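GDP-mannose-dependent alpha-(1-6)-phosphatidylinositol monomannoside mannosyltransferase (Corynebacterium glutamicum, PDB 3OKP) is a mannosyltransferase of the GT-B class of glycosyltransferases, built from two Rossmann-like domains. Local coordinates at residues A[206-209]-A[210-213]; A[293-296]-A[297-300]. One frame throughout, in Å; residues are numbered along the deposited sequence.

Arg206 and Lys211 of interaction 1 and Glu298 of interaction 2 hold one molecule of guanosine-5'-diphosphate-alpha-D-mannose. Interaction 1, in the loop between strand 200-204 and helix 213-226, brings its two cations to the beta-phosphate. Interaction 2, the first turns of helix 294-301, gives weak backbone N-H bonds to the alpha-phosphate and the carboxylate of Glu298 to the ribose. The two do not touch: their centres lie about 15 Å apart and their nearest atoms about 6 Å, yet both reach the same ligand. Interaction 1 comes first along the chain, and both fall within the Glycosyl transferases group 1 range.

Interaction 1 (A[206-209]-A[210-213]); sequences RLVP and RKGQ. With GDD (guanosine-5'-diphosphate-alpha-D-mannose), chain B.
Lys211 N bonds to Val208 O and Gly212 N to Pro209 O, each at 3.2 Å, closing the 3-10 turn by which the loop after strand 200-204 of this Rossmann-like domain swings into helix 213-226, with Gly212 as its N-cap. A second tie comes from a side chain: bent at chi2 (96°), Gln213 turns its amide back so that NE2 meets Arg206 O at 3.1 Å, from above the carbonyl plane. Leu207 CD2 lies against this amide. Val208 CG2 runs alongside Lys211 CG at 3.7 Å, both side chains pointing the same way. The turn thereby brings three cations to one pyrophosphate. Arg206, bent at chi3 (-65°), presents the edge of its guanidinium, and NE reaches GDD O1B in its plane; NH2 adds a weak bond to O3B. Arg210 stands close by, its guanidinium tilted 57° to that of Arg206 and paired with Glu290, which also forms a salt bridge with Lys211. The phosphate and this glutamate probably offset the gathered positive charge. Lys211 NZ finishes the grip, 2.8 Å from GDD O3B, with a weaker bond of 3.1 Å from NZ to the bridging O3A.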
# COMPACT_ATOMS: atom_id res chain seq x y z
N ARG A 206 -11.01 -1.34 3.68
CA ARG A 206 -11.48 -2.11 4.83
C ARG A 206 -12.44 -1.25 5.64
O ARG A 206 -12.25 -0.03 5.75
CB ARG A 206 -10.31 -2.55 5.71
CG ARG A 206 -9.36 -3.55 5.04
CD ARG A 206 -8.23 -4.00 5.99
NE ARG A 206 -7.33 -2.90 6.35
CZ ARG A 206 -7.36 -2.24 7.51
NH1 ARG A 206 -8.25 -2.57 8.45
NH2 ARG A 206 -6.50 -1.26 7.74
N LEU A 207 -13.47 -1.87 6.19
CA LEU A 207 -14.49 -1.13 6.94
C LEU A 207 -14.03 -0.95 8.38
O LEU A 207 -14.37 -1.75 9.26
CB LEU A 207 -15.86 -1.82 6.85
CG LEU A 207 -16.40 -2.15 5.46
CD1 LEU A 207 -17.80 -2.76 5.55
CD2 LEU A 207 -16.41 -0.93 4.54
N VAL A 208 -13.24 0.10 8.60
CA VAL A 208 -12.78 0.52 9.93
C VAL A 208 -12.97 2.04 10.05
O VAL A 208 -12.95 2.74 9.03
CB VAL A 208 -11.30 0.10 10.22
CG1 VAL A 208 -11.16 -1.42 10.29
CG2 VAL A 208 -10.33 0.69 9.19
N PRO A 209 -13.17 2.54 11.29
CA PRO A 209 -13.47 3.97 11.49
C PRO A 209 -12.56 4.95 10.74
O PRO A 209 -13.07 5.91 10.14
CB PRO A 209 -13.31 4.15 13.00
CG PRO A 209 -13.64 2.83 13.57
CD PRO A 209 -13.15 1.81 12.57
N ARG A 210 -11.25 4.72 10.75
CA ARG A 210 -10.30 5.70 10.23
C ARG A 210 -10.37 5.95 8.72
O ARG A 210 -9.88 6.97 8.24
CB ARG A 210 -8.86 5.37 10.67
CG ARG A 210 -8.20 4.20 9.94
CD ARG A 210 -6.72 4.12 10.29
NE ARG A 210 -6.03 3.04 9.58
CZ ARG A 210 -5.50 3.18 8.37
NH1 ARG A 210 -5.58 4.34 7.74
NH2 ARG A 210 -4.90 2.15 7.78
N LYS A 211 -11.00 5.04 7.98
CA LYS A 211 -11.09 5.16 6.52
C LYS A 211 -12.13 6.20 6.08
O LYS A 211 -12.14 6.63 4.92
CB LYS A 211 -11.38 3.80 5.88
CG LYS A 211 -10.33 2.72 6.15
CD LYS A 211 -9.05 2.95 5.35
CE LYS A 211 -8.05 1.83 5.59
NZ LYS A 211 -6.82 2.00 4.76
N GLY A 212 -12.99 6.61 7.00
CA GLY A 212 -13.91 7.71 6.74
C GLY A 212 -15.12 7.38 5.88
O GLY A 212 -15.68 8.28 5.24
N GLN A 213 -15.52 6.11 5.85
CA GLN A 213 -16.80 5.74 5.26
C GLN A 213 -17.92 6.41 6.05
O GLN A 213 -18.93 6.82 5.47
CB GLN A 213 -17.03 4.22 5.26
CG GLN A 213 -16.10 3.42 4.35
CD GLN A 213 -14.90 2.85 5.08
OE1 GLN A 213 -14.68 3.12 6.27
NE2 GLN A 213 -14.11 2.05 4.38
N2 GDD B . -10.24 -7.67 -3.84
C2 GDD B . -10.57 -6.64 -3.01
N1 GDD B . -11.86 -6.48 -2.64
N3 GDD B . -9.62 -5.80 -2.57
C4 GDD B . -9.94 -4.77 -1.74
C5 GDD B . -11.25 -4.58 -1.35
C6 GDD B . -12.22 -5.46 -1.82
O6 GDD B . -13.42 -5.32 -1.48
N7 GDD B . -11.28 -3.50 -0.54
C8 GDD B . -10.02 -3.03 -0.44
N9 GDD B . -9.20 -3.81 -1.17
C1' GDD B . -7.74 -3.65 -1.35
C2' GDD B . -7.43 -2.43 -2.19
O2' GDD B . -7.50 -2.72 -3.59
C3' GDD B . -6.03 -2.06 -1.74
O3' GDD B . -5.05 -2.70 -2.57
C4' GDD B . -5.92 -2.58 -0.31
O4' GDD B . -7.04 -3.45 -0.11
C5' GDD B . -5.96 -1.45 0.71
O5' GDD B . -4.63 -1.03 1.06
PA GDD B . -4.35 0.29 1.58
O1A GDD B . -3.11 0.47 1.59
O2A GDD B . -4.87 1.17 0.85
O3A GDD B . -4.87 0.45 2.93
PB GDD B . -4.60 -0.46 4.03
O2B GDD B . -3.43 -0.89 3.99
O3B GDD B . -4.77 0.16 5.11
O1B GDD B . -5.54 -1.56 4.00
O HOH W 1 -15.45 4.83 8.57

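Interaction 2 (A[293-296]-A[297-300]). With GDD (guanosine-5'-diphosphate-alpha-D-mannose), chain B.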
# COMPACT_ATOMS: atom_id res chain seq x y z
N GLY A 293 -1.64 4.73 1.42
CA GLY A 293 -2.96 4.61 0.83
C GLY A 293 -2.89 4.20 -0.63
O GLY A 293 -3.01 5.04 -1.52
N ILE A 294 -2.69 2.91 -0.86
CA ILE A 294 -2.58 2.38 -2.22
C ILE A 294 -3.89 2.54 -3.01
O ILE A 294 -3.86 2.66 -4.24
CB ILE A 294 -2.05 0.91 -2.23
CG1 ILE A 294 -1.61 0.48 -3.64
CG2 ILE A 294 -3.06 -0.06 -1.67
CD1 ILE A 294 -0.19 0.88 -3.98
N VAL A 295 -5.02 2.56 -2.31
CA VAL A 295 -6.33 2.74 -2.96
C VAL A 295 -6.42 4.03 -3.79
O VAL A 295 -7.10 4.06 -4.81
CB VAL A 295 -7.53 2.65 -1.96
CG1 VAL A 295 -7.66 1.24 -1.38
CG2 VAL A 295 -7.41 3.69 -0.84
N TYR A 296 -5.73 5.08 -3.34
CA TYR A 296 -5.69 6.36 -4.06
C TYR A 296 -4.93 6.24 -5.37
O TYR A 296 -5.28 6.89 -6.37
CB TYR A 296 -5.03 7.45 -3.20
CG TYR A 296 -5.68 7.71 -1.86
CD1 TYR A 296 -7.01 8.09 -1.75
CD2 TYR A 296 -4.93 7.62 -0.69
CE1 TYR A 296 -7.60 8.35 -0.51
CE2 TYR A 296 -5.50 7.87 0.56
CZ TYR A 296 -6.83 8.24 0.64
OH TYR A 296 -7.38 8.49 1.87
N LEU A 297 -3.88 5.42 -5.37
CA LEU A 297 -3.06 5.18 -6.55
C LEU A 297 -3.80 4.30 -7.54
O LEU A 297 -3.70 4.50 -8.75
CB LEU A 297 -1.73 4.53 -6.14
CG LEU A 297 -0.92 5.28 -5.08
CD1 LEU A 297 0.25 4.44 -4.61
CD2 LEU A 297 -0.45 6.64 -5.59
N GLU A 298 -4.54 3.32 -7.01
CA GLU A 298 -5.38 2.44 -7.82
C GLU A 298 -6.47 3.22 -8.56
O GLU A 298 -6.74 2.96 -9.73
CB GLU A 298 -6.01 1.36 -6.93
CG GLU A 298 -5.01 0.32 -6.42
CD GLU A 298 -5.58 -0.60 -5.35
OE1 GLU A 298 -6.72 -0.36 -4.87
OE2 GLU A 298 -4.89 -1.56 -4.98
N ALA A 299 -7.08 4.19 -7.87
CA ALA A 299 -8.11 5.04 -8.45
C ALA A 299 -7.55 5.91 -9.56
O ALA A 299 -8.11 5.98 -10.66
CB ALA A 299 -8.75 5.91 -7.37
N GLN A 300 -6.42 6.56 -9.28
CA GLN A 300 -5.72 7.38 -10.27
C GLN A 300 -5.30 6.56 -11.48
O GLN A 300 -5.41 7.02 -12.62
CB GLN A 300 -4.52 8.09 -9.64
CG GLN A 300 -4.91 9.22 -8.71
CD GLN A 300 -3.72 9.80 -7.98
OE1 GLN A 300 -3.16 10.81 -8.39
NE2 GLN A 300 -3.31 9.15 -6.89
N2 GDD B . -10.24 -7.67 -3.84
C2 GDD B . -10.57 -6.64 -3.01
N1 GDD B . -11.86 -6.48 -2.64
N3 GDD B . -9.62 -5.80 -2.57
C4 GDD B . -9.94 -4.77 -1.74
C5 GDD B . -11.25 -4.58 -1.35
C6 GDD B . -12.22 -5.46 -1.82
O6 GDD B . -13.42 -5.32 -1.48
N7 GDD B . -11.28 -3.50 -0.54
C8 GDD B . -10.02 -3.03 -0.44
N9 GDD B . -9.20 -3.81 -1.17
C1' GDD B . -7.74 -3.65 -1.35
C2' GDD B . -7.43 -2.43 -2.19
O2' GDD B . -7.50 -2.72 -3.59
C3' GDD B . -6.03 -2.06 -1.74
O3' GDD B . -5.05 -2.70 -2.57
C4' GDD B . -5.92 -2.58 -0.31
O4' GDD B . -7.04 -3.45 -0.11
C5' GDD B . -5.96 -1.45 0.71
O5' GDD B . -4.63 -1.03 1.06
PA GDD B . -4.35 0.29 1.58
O1A GDD B . -3.11 0.47 1.59
O2A GDD B . -4.87 1.17 0.85
O3A GDD B . -4.87 0.45 2.93
PB GDD B . -4.60 -0.46 4.03
O2B GDD B . -3.43 -0.89 3.99
O3B GDD B . -4.77 0.16 5.11
O1B GDD B . -5.54 -1.56 4.00
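With CG anti to its own carbonyl carbon (chi1 -71°) and the chain extended beyond it (chi2 170°), Glu298 slants across Ile294, CG lying 3.4 Å from Ile294 O, and carries its carboxylate to the ribose of guanosine-5'-diphosphate-alpha-D-mannose. Both oxygens are used there: OE1 accepts from O2' at 2.8 Å and OE2 from O3' at 2.7 Å, a two-pronged grip that fixes how the carboxylate is turned. Ile294 has CG1 anti to the backbone N (chi1 -166°), which leaves CG2 beside the ligand's O5' and O1A while CD1 meets Leu297 CD1 at 3.6 Å, the two side chains crossing at about a right angle. Val295 sets CG1 against the ribose at C3'. The helix itself is held by Glu298 N to Ile294 O and Ala299 N to Val295 O. The next bond of the series is doubled: Tyr296 O accepts from Gln300 N and also from Gln300 NE2, at 3.0 Å, from opposite faces of the carbonyl plane. The amide of Gln300 is further fixed by Thr322, His358 and Thr317, and the Tyr296 hydroxyl ties the helix to Met278 O at the end of strand 275-278, within the beta-alpha-beta unit 275-278, 294-301, 306-308. Weak bonds of 3.5 Å run from Ile294 N to O1A and from Val295 N to O2A of the alpha-phosphate, whose negative charge the N-terminal end of the helix is likely to offset in part. Glu298, on the ribose, is the second glutamate of the E-x7-E motif, Glu290 to Glu298, in the C-terminal Rossmann-like domain of a GT-B glycosyltransferase.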